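Long-range contact in thiosulfate sulfurtransferase (Pseudomonas aeruginosa, PDB 1YT8), which probably transfers sulfur from thiosulfate to cyanide, as a rhodanese built of repeated domains: residues 288-293 with 328-334. Numbering follows the deposited sequence.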
loop_
_atom_site.group_PDB
_atom_site.type_symbol
_atom_site.label_atom_id
_atom_site.label_comp_id
_atom_site.label_asym_id
_atom_site.label_seq_id
_atom_site.Cartn_x
_atom_site.Cartn_y
_atom_site.Cartn_z
ATOM N N VAL A 288 -7.614 8.664 -8.360
ATOM C CA VAL A 288 -6.250 9.096 -8.043
ATOM C C VAL A 288 -6.065 10.503 -7.460
ATOM O O VAL A 288 -4.930 10.973 -7.299
ATOM C CB VAL A 288 -5.335 8.959 -9.287
ATOM C CG1 VAL A 288 -5.282 7.501 -9.737
ATOM C CG2 VAL A 288 -5.836 9.852 -10.422
ATOM N N ARG A 289 -7.164 11.176 -7.138
ATOM C CA ARG A 289 -7.086 12.520 -6.567
ATOM C C ARG A 289 -6.719 12.435 -5.083
ATOM O O ARG A 289 -6.508 11.343 -4.553
ATOM C CB ARG A 289 -8.431 13.233 -6.733
ATOM C CG ARG A 289 -8.922 13.305 -8.172
ATOM C CD ARG A 289 -10.339 13.852 -8.217
ATOM N NE ARG A 289 -11.248 12.990 -7.468
ATOM C CZ ARG A 289 -12.405 13.386 -6.954
ATOM N NH1 ARG A 289 -12.806 14.643 -7.110
ATOM N NH2 ARG A 289 -13.151 12.529 -6.270
ATOM N N THR A 290 -6.633 13.585 -4.417
ATOM C CA THR A 290 -6.297 13.615 -2.991
ATOM C C THR A 290 -7.428 13.000 -2.171
ATOM O O THR A 290 -8.564 12.912 -2.634
ATOM C CB THR A 290 -6.074 15.062 -2.479
ATOM O OG1 THR A 290 -7.298 15.807 -2.585
ATOM C CG2 THR A 290 -4.982 15.754 -3.288
ATOM N N PRO A 291 -7.126 12.548 -0.944
ATOM C CA PRO A 291 -8.160 11.949 -0.092
ATOM C C PRO A 291 -9.324 12.916 0.152
ATOM O O PRO A 291 -10.488 12.514 0.158
ATOM C CB PRO A 291 -7.397 11.626 1.191
ATOM C CG PRO A 291 -6.031 11.270 0.676
ATOM C CD PRO A 291 -5.789 12.376 -0.342
ATOM N N GLU A 292 -8.993 14.191 0.347
ATOM C CA GLU A 292 -9.991 15.227 0.606
ATOM C C GLU A 292 -10.992 15.362 -0.539
ATOM O O GLU A 292 -12.199 15.442 -0.313
ATOM C CB GLU A 292 -9.311 16.580 0.839
ATOM C CG GLU A 292 -8.471 16.697 2.112
ATOM C CD GLU A 292 -7.198 15.856 2.094
ATOM O OE1 GLU A 292 -6.594 15.683 1.014
ATOM O OE2 GLU A 292 -6.789 15.380 3.173
ATOM N N GLU A 293 -10.482 15.399 -1.766
ATOM C CA GLU A 293 -11.334 15.516 -2.942
ATOM C C GLU A 293 -12.246 14.299 -3.046
ATOM O O GLU A 293 -13.440 14.426 -3.311
ATOM C CB GLU A 293 -10.474 15.624 -4.197
ATOM C CG GLU A 293 -9.746 16.944 -4.322
ATOM C CD GLU A 293 -8.698 16.915 -5.408
ATOM O OE1 GLU A 293 -7.633 16.300 -5.184
ATOM O OE2 GLU A 293 -8.944 17.494 -6.487
ATOM N N VAL A 328 -9.798 7.451 -12.320
ATOM C CA VAL A 328 -10.654 8.628 -12.238
ATOM C C VAL A 328 -9.971 9.883 -11.689
ATOM O O VAL A 328 -9.215 9.820 -10.725
ATOM C CB VAL A 328 -11.876 8.352 -11.319
ATOM C CG1 VAL A 328 -12.770 9.590 -11.231
ATOM C CG2 VAL A 328 -12.660 7.153 -11.835
ATOM N N ASP A 329 -10.241 11.015 -12.328
ATOM C CA ASP A 329 -9.756 12.315 -11.869
ATOM C C ASP A 329 -10.695 13.349 -12.481
ATOM O O ASP A 329 -11.511 13.010 -13.338
ATOM C CB ASP A 329 -8.281 12.581 -12.246
ATOM C CG ASP A 329 -8.088 13.104 -13.668
ATOM O OD1 ASP A 329 -9.029 13.662 -14.272
ATOM O OD2 ASP A 329 -6.950 12.979 -14.176
ATOM N N ASP A 330 -10.601 14.596 -12.032
ATOM C CA ASP A 330 -11.468 15.654 -12.545
ATOM C C ASP A 330 -10.638 16.813 -13.078
ATOM O O ASP A 330 -11.092 17.958 -13.082
ATOM C CB ASP A 330 -12.392 16.160 -11.432
ATOM C CG ASP A 330 -11.625 16.621 -10.188
ATOM O OD1 ASP A 330 -10.388 16.769 -10.256
ATOM O OD2 ASP A 330 -12.266 16.846 -9.138
ATOM N N ASP A 331 -9.430 16.507 -13.543
ATOM C CA ASP A 331 -8.517 17.535 -14.033
ATOM C C ASP A 331 -7.861 17.226 -15.374
ATOM O O ASP A 331 -7.324 18.122 -16.023
ATOM C CB ASP A 331 -7.419 17.761 -12.996
ATOM C CG ASP A 331 -6.739 16.469 -12.590
ATOM O OD1 ASP A 331 -7.304 15.745 -11.740
ATOM O OD2 ASP A 331 -5.652 16.168 -13.133
ATOM N N GLY A 332 -7.877 15.960 -15.775
ATOM C CA GLY A 332 -7.271 15.584 -17.041
ATOM C C GLY A 332 -5.761 15.406 -17.008
ATOM O O GLY A 332 -5.131 15.278 -18.056
ATOM N N VAL A 333 -5.173 15.390 -15.815
ATOM C CA VAL A 333 -3.728 15.221 -15.684
ATOM C C VAL A 333 -3.332 14.023 -14.821
ATOM O O VAL A 333 -2.597 13.143 -15.263
ATOM C CB VAL A 333 -3.063 16.476 -15.061
ATOM C CG1 VAL A 333 -1.570 16.220 -14.835
ATOM C CG2 VAL A 333 -3.250 17.683 -15.972
ATOM N N ARG A 334 -3.822 14.003 -13.588
ATOM C CA ARG A 334 -3.485 12.953 -12.631
ATOM C C ARG A 334 -3.734 11.518 -13.075
ATOM O O ARG A 334 -2.848 10.669 -12.954
ATOM C CB ARG A 334 -4.188 13.239 -11.305
ATOM C CG ARG A 334 -3.668 14.513 -10.654
ATOM C CD ARG A 334 -4.360 14.823 -9.344
ATOM N NE ARG A 334 -5.725 15.296 -9.550
ATOM C CZ ARG A 334 -6.475 15.840 -8.598
ATOM N NH1 ARG A 334 -5.994 15.980 -7.369
ATOM N NH2 ARG A 334 -7.703 16.254 -8.880
HETATM O O HOH W 1 -11.487 18.258 -7.081
#
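Arg334 meets Glu293 end-on, one nitrogen to each carboxylate oxygen: NH1 reaches OE1 at 2.8 Å on its syn lone pair, and NH2 reaches OE2 at 3.0 Å. The two side chains come from opposite directions, and their flat groups are turned 35° apart. Over one face of the Arg334 guanidinium lies the aliphatic start of Arg289, whose CG sits 3.3 Å from Arg334 NH2. Beyond CG the Arg289 chain bends (chi3 -60°), and its NH1 donates to Asp330 OD2 at 3.0 Å. That carboxylate stands almost perpendicular to the Arg289 guanidinium and is met from above its plane. Glu293 OE2 and Asp330 OD1 come within 4.1 Å of each other; Arg334 NH2, hydrogen-bonded to the first and in a salt bridge with the second, and a water donating to Glu293 OE2 and Asp330 OD2 probably ease the like charges.

Both partners are held from behind. Glu293 OE1 also accepts from the backbone N and OG1 of Thr290, while Glu293 N returns a weak bond to OG1, completing a capping box on helix 291-296. On the other side Asp331 OD1 takes Arg334 NE at 2.7 Å as well as NH2, a side-on grip, and OD2 accepts Val333 N, an Asx turn, and Arg334 N, an Asx motif, just where helix 334-344 begins. Arg334 NH1 has a further carboxylate in Glu173, and Arg289 NH2 binds Asp287 and the carbonyl of Gly297.

At the strand ends, Val288 N bonds Val328 O at 3.1 Å, carrying the pairing of strands 283-287 and 324-328 one residue past the end of strand 283-287. The network therefore ties together two strand-to-helix turns of a rhodanese-like domain, with helix 174-181 packed against Asp331 and Arg334 and helix 245-262 against Val333.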